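PDB 3VF1: 11R-lipoxygenase from Gersemia fruticosa, which probably catalyses iron-dependent insertion of molecular oxygen into polyunsaturated fatty acids, with 11R specificity and under the control of calcium. Local coordinates for residues Gly29-Gly33 against Phe61-Ser67; Asp37-Ser41 against Leu88-Gly92; Phe121-Arg125 against Ala646-Phe650; Ser41-Lys47 against Glu82-Leu88. All blocks are in the same frame, centred on the assembly; numbering follows the deposited sequence.

Contacts 1, 2 and 4 lie within the PLAT domain, while contact 3 joins that domain to the lipoxygenase domain, whose iron is held by H392, H397, H575, N579 and I698. Contacts 2 and 4 are consecutive parts of one strand pair, 40-46 with 83-90, share S41 and L88, and have centres about 15 Å apart. Contact 1, among the loops predicted to bind calcium, meets contact 2 where F61 CE2 lies 3.4 Å from A38 CB. From the opposing sheet of the sandwich, F121 of contact 3 reaches contact 4, its CZ 3.5 Å from I83 CG2. Contacts 1 and 3 do not touch; their nearest atoms are about 5 Å apart.

Contact 1 of 4, residues Gly29-Gly33 against Phe61-Ser67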
loop_
_atom_site.group_PDB
_atom_site.type_symbol
_atom_site.label_atom_id
_atom_site.label_comp_id
_atom_site.label_asym_id
_atom_site.label_seq_id
_atom_site.Cartn_x
_atom_site.Cartn_y
_atom_site.Cartn_z
ATOM N N GLY A 29 15.710 11.030 -17.781
ATOM C CA GLY A 29 14.902 10.971 -16.577
ATOM C C GLY A 29 15.672 11.438 -15.358
ATOM O O GLY A 29 16.808 11.896 -15.472
ATOM N N ASP A 30 15.055 11.316 -14.187
ATOM C CA ASP A 30 15.662 11.806 -12.953
ATOM C C ASP A 30 16.586 10.775 -12.308
ATOM O O ASP A 30 17.305 11.087 -11.359
ATOM C CB ASP A 30 14.582 12.247 -11.959
ATOM C CG ASP A 30 13.606 11.134 -11.621
ATOM O OD1 ASP A 30 13.976 9.949 -11.760
ATOM O OD2 ASP A 30 12.467 11.446 -11.213
ATOM N N LEU A 31 16.568 9.548 -12.820
ATOM C CA LEU A 31 17.465 8.512 -12.326
ATOM C C LEU A 31 18.788 8.566 -13.079
ATOM O O LEU A 31 18.858 9.085 -14.192
ATOM C CB LEU A 31 16.832 7.127 -12.471
ATOM C CG LEU A 31 15.488 6.936 -11.763
ATOM C CD1 LEU A 31 15.020 5.496 -11.898
ATOM C CD2 LEU A 31 15.580 7.338 -10.298
ATOM N N ARG A 32 19.833 8.027 -12.461
ATOM C CA ARG A 32 21.179 8.112 -13.013
ATOM C C ARG A 32 22.011 6.910 -12.584
ATOM O O ARG A 32 22.341 6.758 -11.409
ATOM C CB ARG A 32 21.847 9.406 -12.546
ATOM C CG ARG A 32 23.345 9.481 -12.792
ATOM C CD ARG A 32 23.674 9.735 -14.252
ATOM N NE ARG A 32 25.104 9.971 -14.438
ATOM C CZ ARG A 32 26.011 9.018 -14.637
ATOM N NH1 ARG A 32 25.651 7.742 -14.691
ATOM N NH2 ARG A 32 27.288 9.345 -14.788
ATOM N N GLY A 33 22.348 6.056 -13.545
ATOM C CA GLY A 33 23.163 4.888 -13.271
ATOM C C GLY A 33 24.622 5.269 -13.124
ATOM O O GLY A 33 24.968 6.450 -13.140
ATOM N N PHE A 61 28.082 11.571 -19.687
ATOM C CA PHE A 61 27.798 12.196 -18.401
ATOM C C PHE A 61 29.056 12.826 -17.814
ATOM O O PHE A 61 30.039 12.136 -17.538
ATOM C CB PHE A 61 27.213 11.174 -17.426
ATOM C CG PHE A 61 25.800 10.774 -17.745
ATOM C CD1 PHE A 61 24.757 11.667 -17.563
ATOM C CD2 PHE A 61 25.513 9.504 -18.223
ATOM C CE1 PHE A 61 23.455 11.305 -17.855
ATOM C CE2 PHE A 61 24.211 9.137 -18.515
ATOM C CZ PHE A 61 23.182 10.039 -18.330
ATOM N N HIS A 62 29.016 14.142 -17.626
ATOM C CA HIS A 62 30.155 14.882 -17.092
ATOM C C HIS A 62 30.514 14.385 -15.694
ATOM O O HIS A 62 31.559 13.764 -15.497
ATOM C CB HIS A 62 29.848 16.383 -17.055
ATOM C CG HIS A 62 29.414 16.944 -18.373
ATOM N ND1 HIS A 62 28.091 17.009 -18.755
ATOM C CD2 HIS A 62 30.128 17.463 -19.401
ATOM C CE1 HIS A 62 28.008 17.546 -19.959
ATOM N NE2 HIS A 62 29.230 17.830 -20.374
ATOM N N ASN A 63 29.643 14.662 -14.729
ATOM C CA ASN A 63 29.848 14.215 -13.357
ATOM C C ASN A 63 28.857 13.114 -12.993
ATOM O O ASN A 63 28.050 12.698 -13.824
ATOM C CB ASN A 63 29.727 15.390 -12.382
ATOM C CG ASN A 63 28.392 16.101 -12.486
ATOM O OD1 ASN A 63 27.435 15.752 -11.796
ATOM N ND2 ASN A 63 28.325 17.111 -13.346
ATOM N N ASP A 64 28.923 12.639 -11.754
ATOM C CA ASP A 64 28.070 11.542 -11.314
ATOM C C ASP A 64 26.710 12.035 -10.821
ATOM O O ASP A 64 25.698 11.356 -10.993
ATOM C CB ASP A 64 28.760 10.747 -10.204
ATOM C CG ASP A 64 27.956 9.537 -9.767
ATOM O OD1 ASP A 64 27.278 8.933 -10.625
ATOM O OD2 ASP A 64 28.000 9.192 -8.567
ATOM N N PHE A 65 26.692 13.215 -10.209
ATOM C CA PHE A 65 25.472 13.750 -9.610
ATOM C C PHE A 65 24.437 14.181 -10.648
ATOM O O PHE A 65 23.236 14.014 -10.438
ATOM C CB PHE A 65 25.804 14.939 -8.701
ATOM C CG PHE A 65 26.565 14.566 -7.455
ATOM C CD1 PHE A 65 26.645 13.248 -7.029
ATOM C CD2 PHE A 65 27.198 15.544 -6.703
ATOM C CE1 PHE A 65 27.344 12.916 -5.883
ATOM C CE2 PHE A 65 27.897 15.216 -5.557
ATOM C CZ PHE A 65 27.970 13.901 -5.147
ATOM N N GLU A 66 24.901 14.737 -11.762
ATOM C CA GLU A 66 24.000 15.315 -12.755
ATOM C C GLU A 66 22.961 14.308 -13.247
ATOM O O GLU A 66 23.298 13.193 -13.645
ATOM C CB GLU A 66 24.790 15.879 -13.941
ATOM C CG GLU A 66 25.468 14.830 -14.810
ATOM C CD GLU A 66 26.212 15.443 -15.980
ATOM O OE1 GLU A 66 26.439 14.732 -16.982
ATOM O OE2 GLU A 66 26.572 16.637 -15.897
ATOM N N SER A 67 21.696 14.713 -13.205
ATOM C CA SER A 67 20.603 13.890 -13.707
ATOM C C SER A 67 19.573 14.777 -14.394
ATOM O O SER A 67 19.287 15.881 -13.931
ATOM C CB SER A 67 19.945 13.113 -12.565
ATOM O OG SER A 67 19.247 13.984 -11.692
#
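R32 lies flat over F61 at the end of the PLAT beta sandwich whose loops are predicted to bind calcium, where the loop after strand 20-28 meets the loop between strands 55-57 and 70-77. G33, next to the arginine, is a predicted calcium ligand, as is G35 just beyond.

The guanidinium and the phenyl ring are nearly parallel, their planes 21° apart and their centres 4.0 Å from each other. This is a cation-pi stack with a slide: NE and CZ sit nearest CG of F61, while CD of R32 covers the ring more squarely in a CH-pi contact, 3.9 Å from the F61 ring centroid. R32 gets there with CG anti to the backbone N (chi1 167°) and a bend at chi2. On the other face of the guanidinium stands OD1 of D64, 4.2 Å from R32 NH2. No N-H points at that oxygen, so it would add favourable charge and little else. NH2 instead donates to the carbonyl of G35, which would help set the rotation of the group, though the placement of NH1 is doubtful. The carbonyl O of E66 lies at the guanidinium edge, in its plane.

The loop 61-67 is braced from within. E66 N donates to N63 OD1 (2.7 Å) in an Asx motif, and the E66 carboxylate turns back to H62, where OE1 accepts the H62 backbone N at 2.7 Å and OE2 takes H62 ND1 through its syn lone pair.

Contact 2 of 4, residues Asp37-Ser41 against Leu88-Gly92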
loop_
_atom_site.group_PDB
_atom_site.type_symbol
_atom_site.label_atom_id
_atom_site.label_comp_id
_atom_site.label_asym_id
_atom_site.label_seq_id
_atom_site.Cartn_x
_atom_site.Cartn_y
_atom_site.Cartn_z
ATOM N N ASP A 37 29.717 6.545 -20.715
ATOM C CA ASP A 37 29.248 6.413 -22.088
ATOM C C ASP A 37 27.827 5.855 -22.132
ATOM O O ASP A 37 27.625 4.642 -22.105
ATOM C CB ASP A 37 30.192 5.510 -22.885
ATOM C CG ASP A 37 30.117 5.761 -24.378
ATOM O OD1 ASP A 37 29.055 5.489 -24.975
ATOM O OD2 ASP A 37 31.122 6.226 -24.954
ATOM N N ALA A 38 26.844 6.748 -22.202
ATOM C CA ALA A 38 25.445 6.340 -22.253
ATOM C C ALA A 38 24.903 6.433 -23.676
ATOM O O ALA A 38 23.697 6.579 -23.883
ATOM C CB ALA A 38 24.618 7.202 -21.325
ATOM N N SER A 39 25.799 6.345 -24.653
ATOM C CA SER A 39 25.417 6.428 -26.056
ATOM C C SER A 39 24.568 5.231 -26.473
ATOM O O SER A 39 24.802 4.105 -26.034
ATOM C CB SER A 39 26.661 6.502 -26.939
ATOM O OG SER A 39 27.452 7.631 -26.611
ATOM N N VAL A 40 23.584 5.486 -27.331
ATOM C CA VAL A 40 22.710 4.436 -27.839
ATOM C C VAL A 40 22.414 4.675 -29.312
ATOM O O VAL A 40 22.813 5.693 -29.876
ATOM C CB VAL A 40 21.376 4.389 -27.071
ATOM C CG1 VAL A 40 21.618 4.103 -25.597
ATOM C CG2 VAL A 40 20.613 5.691 -27.251
ATOM N N SER A 41 21.718 3.729 -29.930
ATOM C CA SER A 41 21.286 3.880 -31.311
ATOM C C SER A 41 19.763 3.851 -31.373
ATOM O O SER A 41 19.121 3.147 -30.596
ATOM C CB SER A 41 21.879 2.772 -32.184
ATOM O OG SER A 41 21.482 1.492 -31.726
ATOM N N LEU A 88 15.596 1.249 -29.277
ATOM C CA LEU A 88 16.815 1.763 -28.669
ATOM C C LEU A 88 17.746 0.616 -28.298
ATOM O O LEU A 88 17.307 -0.404 -27.768
ATOM C CB LEU A 88 16.474 2.591 -27.431
ATOM C CG LEU A 88 15.691 3.875 -27.714
ATOM C CD1 LEU A 88 15.061 4.416 -26.440
ATOM C CD2 LEU A 88 16.595 4.920 -28.350
ATOM N N LYS A 89 19.031 0.789 -28.586
ATOM C CA LYS A 89 20.023 -0.249 -28.331
ATOM C C LYS A 89 21.300 0.370 -27.780
ATOM O O LYS A 89 21.748 1.412 -28.256
ATOM C CB LYS A 89 20.328 -1.008 -29.626
ATOM C CG LYS A 89 21.470 -2.013 -29.524
ATOM C CD LYS A 89 21.095 -3.213 -28.673
ATOM C CE LYS A 89 22.266 -4.171 -28.519
ATOM N NZ LYS A 89 21.928 -5.337 -27.655
ATOM N N GLU A 90 21.884 -0.272 -26.773
ATOM C CA GLU A 90 23.124 0.217 -26.187
ATOM C C GLU A 90 24.194 0.322 -27.269
ATOM O O GLU A 90 24.487 -0.647 -27.969
ATOM C CB GLU A 90 23.585 -0.695 -25.044
ATOM C CG GLU A 90 24.079 -2.066 -25.480
ATOM C CD GLU A 90 25.552 -2.073 -25.855
ATOM O OE1 GLU A 90 26.232 -1.048 -25.635
ATOM O OE2 GLU A 90 26.028 -3.107 -26.369
ATOM N N ASN A 91 24.761 1.516 -27.406
ATOM C CA ASN A 91 25.748 1.790 -28.439
ATOM C C ASN A 91 27.067 2.231 -27.814
ATOM O O ASN A 91 27.990 2.651 -28.512
ATOM C CB ASN A 91 25.220 2.872 -29.386
ATOM C CG ASN A 91 26.181 3.183 -30.517
ATOM O OD1 ASN A 91 26.896 4.186 -30.481
ATOM N ND2 ASN A 91 26.204 2.322 -31.529
ATOM N N GLY A 92 27.151 2.122 -26.492
ATOM C CA GLY A 92 28.323 2.567 -25.764
ATOM C C GLY A 92 29.512 1.644 -25.937
ATOM O O GLY A 92 29.356 0.429 -26.067
#
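V40 and K89 meet where strand 40-46 begins and strand 83-90 runs out, and the valine can be traced outward from its CB. That carbon presses against K89 O at 3.2 Å. From it CG1, anti to the carbonyl carbon (chi1 -61°), runs past the same oxygen and reaches E90 CA at 4.2 Å. The other methyl, CG2, heads for the next hydrophobic side chain and ends 4.2 Å from L88 CD2. V40 pairs with E90 as an antiparallel non-hydrogen-bonded pair whose side chains diverge.

The backbone bonds lie on either side of it. S41 and K89 form a hydrogen-bonded pair: S41 N gives to K89 O at 2.9 Å, and K89 N returns a bond to S41 O. S41 OG, near K89 CB, adds a weak bond to the K89 carbonyl. Before V40, N91 N donates to S39 O at 2.9 Å, so pairing carries on just past the end of the regular strand. CB of N91 lies tight over the V40 backbone, 3.3 Å from V40 C.

At the loop end, D37 OD1 comes within 3.1 Å of G92 CA and also accepts the hydroxyl of S39. That hydroxyl takes K59 N as a second partner, and the S39 side chain touches D58, a predicted calcium ligand. Strand 55-57 flanks the pair, with L57 against V40 and S56 against N91; beyond L88, strand 83-90 is bonded through L131 to strand 130-134.

Contact 3 of 4, residues Phe121-Arg125 against Ala646-Phe650; sequences FPCYR and ADNLF
Both Y124 and D647 turn CG anti to their own carbonyl carbons, chi1 -54° and -63°, and this lays the carboxylate and CB of the aspartate over the phenol ring. CB of D647 sits almost above the ring centre, 3.7 Å from the centroid of Y124, in a CH-pi contact. The carboxylate carries on over the CD1-CE1 side, nearly parallel to the ring with planes 7° apart. D647 CA covers the phenol end, 3.4 Å from Y124 CZ.

L649 comes to the ring edge instead: its CD2 is 3.6 Å from Y124 CD2 and 4.0 Å from P122 CB, a wedge between the two side chains. P122 packs on the backbone, CG lying 3.6 Å from L649 O.

One water links the phenol hydroxyl to the backbone, 2.9 Å from Y124 OH and donating to N648 O at 2.6 Å. Within the loop 646-650, N648 OD1 accepts F650 N at 2.9 Å in an Asx turn. L649 O is taken by K419, and W418 and Y422 of helix 416-425 pack on the L649 side chain.

Within its own sheet, Y124 shares a G1 beta bulge with R125, both facing I101 of strand 100-109, with Y124 in a left-handed backbone conformation just before the chain turns a corner at R125. The whole forms part of the interface between the PLAT beta sandwich and the mainly helical catalytic domain, the two-domain build of animal lipoxygenases.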
loop_
_atom_site.group_PDB
_atom_site.type_symbol
_atom_site.label_atom_id
_atom_site.label_comp_id
_atom_site.label_asym_id
_atom_site.label_seq_id
_atom_site.Cartn_x
_atom_site.Cartn_y
_atom_site.Cartn_z
ATOM N N PHE A 121 7.330 9.994 -27.433
ATOM C CA PHE A 121 7.469 8.598 -27.036
ATOM C C PHE A 121 7.731 8.483 -25.537
ATOM O O PHE A 121 8.884 8.493 -25.103
ATOM C CB PHE A 121 8.599 7.937 -27.825
ATOM C CG PHE A 121 8.361 7.908 -29.306
ATOM C CD1 PHE A 121 8.722 8.982 -30.100
ATOM C CD2 PHE A 121 7.770 6.809 -29.905
ATOM C CE1 PHE A 121 8.500 8.959 -31.461
ATOM C CE2 PHE A 121 7.546 6.783 -31.266
ATOM C CZ PHE A 121 7.913 7.860 -32.043
ATOM N N PRO A 122 6.656 8.373 -24.739
ATOM C CA PRO A 122 6.778 8.239 -23.284
ATOM C C PRO A 122 7.497 6.944 -22.923
ATOM O O PRO A 122 7.022 5.866 -23.280
ATOM C CB PRO A 122 5.320 8.201 -22.805
ATOM C CG PRO A 122 4.511 8.735 -23.946
ATOM C CD PRO A 122 5.251 8.338 -25.177
ATOM N N CYS A 123 8.626 7.051 -22.230
ATOM C CA CYS A 123 9.484 5.896 -21.984
ATOM C C CYS A 123 9.600 5.572 -20.494
ATOM O O CYS A 123 8.934 4.661 -20.000
ATOM C CB CYS A 123 10.869 6.145 -22.586
ATOM S SG CYS A 123 12.026 4.776 -22.388
ATOM N N TYR A 124 10.444 6.316 -19.786
ATOM C CA TYR A 124 10.670 6.082 -18.362
ATOM C C TYR A 124 11.172 4.661 -18.109
ATOM O O TYR A 124 10.618 3.925 -17.293
ATOM C CB TYR A 124 9.389 6.360 -17.576
ATOM C CG TYR A 124 8.841 7.741 -17.841
ATOM C CD1 TYR A 124 9.431 8.860 -17.274
ATOM C CD2 TYR A 124 7.747 7.929 -18.674
ATOM C CE1 TYR A 124 8.944 10.128 -17.519
ATOM C CE2 TYR A 124 7.250 9.193 -18.925
ATOM C CZ TYR A 124 7.854 10.289 -18.345
ATOM O OH TYR A 124 7.369 11.555 -18.590
ATOM N N ARG A 125 12.230 4.293 -18.824
ATOM C CA ARG A 125 12.847 2.981 -18.689
ATOM C C ARG A 125 14.357 3.107 -18.830
ATOM O O ARG A 125 14.856 4.082 -19.393
ATOM C CB ARG A 125 12.338 2.036 -19.779
ATOM C CG ARG A 125 10.828 1.889 -19.862
ATOM C CD ARG A 125 10.292 0.928 -18.819
ATOM N NE ARG A 125 9.013 0.350 -19.231
ATOM C CZ ARG A 125 8.884 -0.745 -19.975
ATOM N NH1 ARG A 125 9.954 -1.405 -20.403
ATOM N NH2 ARG A 125 7.677 -1.186 -20.294
ATOM N N ALA A 646 3.415 12.969 -13.276
ATOM C CA ALA A 646 4.498 13.644 -13.985
ATOM C C ALA A 646 5.120 12.729 -15.034
ATOM O O ALA A 646 5.489 13.178 -16.119
ATOM C CB ALA A 646 5.556 14.118 -13.004
ATOM N N ASP A 647 5.229 11.445 -14.707
ATOM C CA ASP A 647 5.778 10.461 -15.633
ATOM C C ASP A 647 4.661 9.839 -16.466
ATOM O O ASP A 647 4.607 8.623 -16.645
ATOM C CB ASP A 647 6.528 9.374 -14.864
ATOM C CG ASP A 647 7.722 9.917 -14.103
ATOM O OD1 ASP A 647 7.797 11.151 -13.917
ATOM O OD2 ASP A 647 8.583 9.112 -13.688
ATOM N N ASN A 648 3.777 10.691 -16.978
ATOM C CA ASN A 648 2.588 10.244 -17.695
ATOM C C ASN A 648 2.912 9.482 -18.977
ATOM O O ASN A 648 3.717 9.929 -19.795
ATOM C CB ASN A 648 1.699 11.443 -18.023
ATOM C CG ASN A 648 0.415 11.040 -18.703
ATOM O OD1 ASN A 648 -0.087 9.934 -18.502
ATOM N ND2 ASN A 648 -0.129 11.934 -19.516
ATOM N N LEU A 649 2.266 8.334 -19.147
ATOM C CA LEU A 649 2.467 7.502 -20.328
ATOM C C LEU A 649 1.394 7.751 -21.385
ATOM O O LEU A 649 1.532 7.323 -22.528
ATOM C CB LEU A 649 2.466 6.025 -19.933
ATOM C CG LEU A 649 3.555 5.604 -18.948
ATOM C CD1 LEU A 649 3.394 4.140 -18.571
ATOM C CD2 LEU A 649 4.935 5.860 -19.533
ATOM N N PHE A 650 0.326 8.445 -21.003
ATOM C CA PHE A 650 -0.763 8.736 -21.932
ATOM C C PHE A 650 -0.390 9.848 -22.903
ATOM O O PHE A 650 0.125 10.891 -22.500
ATOM C CB PHE A 650 -2.031 9.128 -21.170
ATOM C CG PHE A 650 -2.757 7.965 -20.560
ATOM C CD1 PHE A 650 -3.554 7.148 -21.340
ATOM C CD2 PHE A 650 -2.652 7.695 -19.206
ATOM C CE1 PHE A 650 -4.228 6.079 -20.784
ATOM C CE2 PHE A 650 -3.324 6.629 -18.645
ATOM C CZ PHE A 650 -4.114 5.819 -19.436
HETATM O O HOH W 1 4.705 12.342 -19.446
#

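Contact 4 of 4, residues Ser41-Lys47 against Glu82-Leu88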
loop_
_atom_site.group_PDB
_atom_site.type_symbol
_atom_site.label_atom_id
_atom_site.label_comp_id
_atom_site.label_asym_id
_atom_site.label_seq_id
_atom_site.Cartn_x
_atom_site.Cartn_y
_atom_site.Cartn_z
ATOM N N SER A 41 21.718 3.729 -29.930
ATOM C CA SER A 41 21.286 3.880 -31.311
ATOM C C SER A 41 19.763 3.851 -31.373
ATOM O O SER A 41 19.121 3.147 -30.596
ATOM C CB SER A 41 21.879 2.772 -32.184
ATOM O OG SER A 41 21.482 1.492 -31.726
ATOM N N ILE A 42 19.188 4.618 -32.295
ATOM C CA ILE A 42 17.737 4.723 -32.399
ATOM C C ILE A 42 17.230 4.434 -33.813
ATOM O O ILE A 42 17.543 5.160 -34.756
ATOM C CB ILE A 42 17.244 6.119 -31.956
ATOM C CG1 ILE A 42 15.733 6.237 -32.167
ATOM C CG2 ILE A 42 17.982 7.219 -32.712
ATOM C CD1 ILE A 42 15.125 7.472 -31.545
ATOM N N LYS A 43 16.451 3.365 -33.951
ATOM C CA LYS A 43 15.845 3.014 -35.233
ATOM C C LYS A 43 14.360 3.353 -35.234
ATOM O O LYS A 43 13.584 2.784 -34.466
ATOM C CB LYS A 43 16.030 1.525 -35.533
ATOM C CG LYS A 43 15.337 1.071 -36.814
ATOM C CD LYS A 43 15.665 -0.374 -37.167
ATOM C CE LYS A 43 15.084 -1.349 -36.160
ATOM N NZ LYS A 43 15.247 -2.762 -36.603
ATOM N N LEU A 44 13.968 4.277 -36.103
ATOM C CA LEU A 44 12.572 4.678 -36.209
ATOM C C LEU A 44 11.799 3.667 -37.048
ATOM O O LEU A 44 12.377 2.972 -37.884
ATOM C CB LEU A 44 12.463 6.065 -36.841
ATOM C CG LEU A 44 13.454 7.109 -36.319
ATOM C CD1 LEU A 44 13.073 8.500 -36.806
ATOM C CD2 LEU A 44 13.535 7.069 -34.803
ATOM N N THR A 45 10.493 3.586 -36.819
ATOM C CA THR A 45 9.632 2.696 -37.590
ATOM C C THR A 45 8.302 3.375 -37.885
ATOM O O THR A 45 7.618 3.846 -36.977
ATOM C CB THR A 45 9.366 1.374 -36.848
ATOM O OG1 THR A 45 10.604 0.684 -36.636
ATOM C CG2 THR A 45 8.428 0.488 -37.654
ATOM N N GLY A 46 7.939 3.419 -39.162
ATOM C CA GLY A 46 6.718 4.077 -39.583
ATOM C C GLY A 46 5.488 3.226 -39.333
ATOM O O GLY A 46 5.591 2.018 -39.113
ATOM N N LYS A 47 4.322 3.858 -39.375
ATOM C CA LYS A 47 3.061 3.167 -39.133
ATOM C C LYS A 47 2.856 2.019 -40.117
ATOM O O LYS A 47 2.207 1.023 -39.792
ATOM C CB LYS A 47 1.892 4.151 -39.231
ATOM C CG LYS A 47 0.526 3.519 -39.002
ATOM C CD LYS A 47 -0.567 4.574 -38.889
ATOM C CE LYS A 47 -0.667 5.418 -40.151
ATOM N NZ LYS A 47 -1.753 6.436 -40.061
ATOM N N GLU A 82 4.556 8.344 -40.755
ATOM C CA GLU A 82 4.219 8.541 -39.348
ATOM C C GLU A 82 4.944 7.514 -38.489
ATOM O O GLU A 82 4.836 6.312 -38.726
ATOM C CB GLU A 82 2.712 8.425 -39.122
ATOM C CG GLU A 82 1.907 9.585 -39.683
ATOM C CD GLU A 82 0.588 9.780 -38.961
ATOM O OE1 GLU A 82 -0.086 8.769 -38.666
ATOM O OE2 GLU A 82 0.228 10.944 -38.681
ATOM N N ILE A 83 5.678 7.992 -37.489
ATOM C CA ILE A 83 6.455 7.109 -36.630
ATOM C C ILE A 83 5.546 6.478 -35.583
ATOM O O ILE A 83 4.944 7.175 -34.765
ATOM C CB ILE A 83 7.596 7.858 -35.917
ATOM C CG1 ILE A 83 8.336 8.774 -36.897
ATOM C CG2 ILE A 83 8.562 6.861 -35.290
ATOM C CD1 ILE A 83 9.375 9.653 -36.244
ATOM N N ALA A 84 5.447 5.153 -35.617
ATOM C CA ALA A 84 4.586 4.427 -34.692
ATOM C C ALA A 84 5.357 4.004 -33.447
ATOM O O ALA A 84 4.789 3.910 -32.360
ATOM C CB ALA A 84 3.989 3.213 -35.381
ATOM N N MET A 85 6.652 3.751 -33.612
ATOM C CA MET A 85 7.488 3.310 -32.505
ATOM C C MET A 85 8.964 3.533 -32.811
ATOM O O MET A 85 9.343 3.784 -33.953
ATOM C CB MET A 85 7.241 1.830 -32.219
ATOM C CG MET A 85 7.705 0.901 -33.326
ATOM S SD MET A 85 7.217 -0.812 -33.052
ATOM C CE MET A 85 5.443 -0.689 -33.250
ATOM N N ILE A 86 9.791 3.440 -31.774
ATOM C CA ILE A 86 11.234 3.568 -31.920
ATOM C C ILE A 86 11.909 2.406 -31.213
ATOM O O ILE A 86 11.334 1.806 -30.307
ATOM C CB ILE A 86 11.752 4.885 -31.310
ATOM C CG1 ILE A 86 11.639 4.847 -29.783
ATOM C CG2 ILE A 86 10.985 6.071 -31.881
ATOM C CD1 ILE A 86 12.124 6.107 -29.092
ATOM N N THR A 87 13.129 2.088 -31.629
ATOM C CA THR A 87 13.898 1.030 -30.989
ATOM C C THR A 87 15.235 1.581 -30.511
ATOM O O THR A 87 15.921 2.291 -31.243
ATOM C CB THR A 87 14.142 -0.149 -31.945
ATOM O OG1 THR A 87 12.895 -0.581 -32.505
ATOM C CG2 THR A 87 14.794 -1.309 -31.208
ATOM N N LEU A 88 15.596 1.249 -29.277
ATOM C CA LEU A 88 16.815 1.763 -28.669
ATOM C C LEU A 88 17.746 0.616 -28.298
ATOM O O LEU A 88 17.307 -0.404 -27.768
ATOM C CB LEU A 88 16.474 2.591 -27.431
ATOM C CG LEU A 88 15.691 3.875 -27.714
ATOM C CD1 LEU A 88 15.061 4.416 -26.440
ATOM C CD2 LEU A 88 16.595 4.920 -28.350
#
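I42 and L88 run alongside each other from neighbouring strands, CB of I42 3.9 Å from L88 CD2. Next along the same face, the CD1 atoms of I42 and I86 approach to 4.1 Å, and L44 forks between two neighbours: CD2 meets I86 CG2 at 4.0 Å, CD1 meets I83 CD1 at 3.9 Å. On the reverse face T45 CB rests on M85 CG.

The backbone sets these pairs. K43 and T87 exchange two hydrogen bonds, T45 N gives to M85 O, and I42 CA adds a CA-H...O contact to T87 O. Then the register slips by one residue: A84 and M85 both face T45, a classic beta bulge, and A84 N donates to T45 O at 2.9 Å.

Past the bulge, K47 N donates to E82 O, and the two side chains keep each other company outward. K47, extended until its bend at chi3 (60°), brings NZ to E82 OE1 at 3.2 Å, a salt bridge in which NZ stands 36° out of the E82 carboxylate plane.

These are the two central strands of one four-stranded antiparallel sheet in the PLAT beta sandwich. The face with I42, L44, I86 and L88 looks into the sandwich, where I106 of strand 100-109 packs on L44, I83 and I86, and F121 of strand 116-124 on I83 and I86. M85, on the reverse face, is met by I150 and Q153 of helix 148-164.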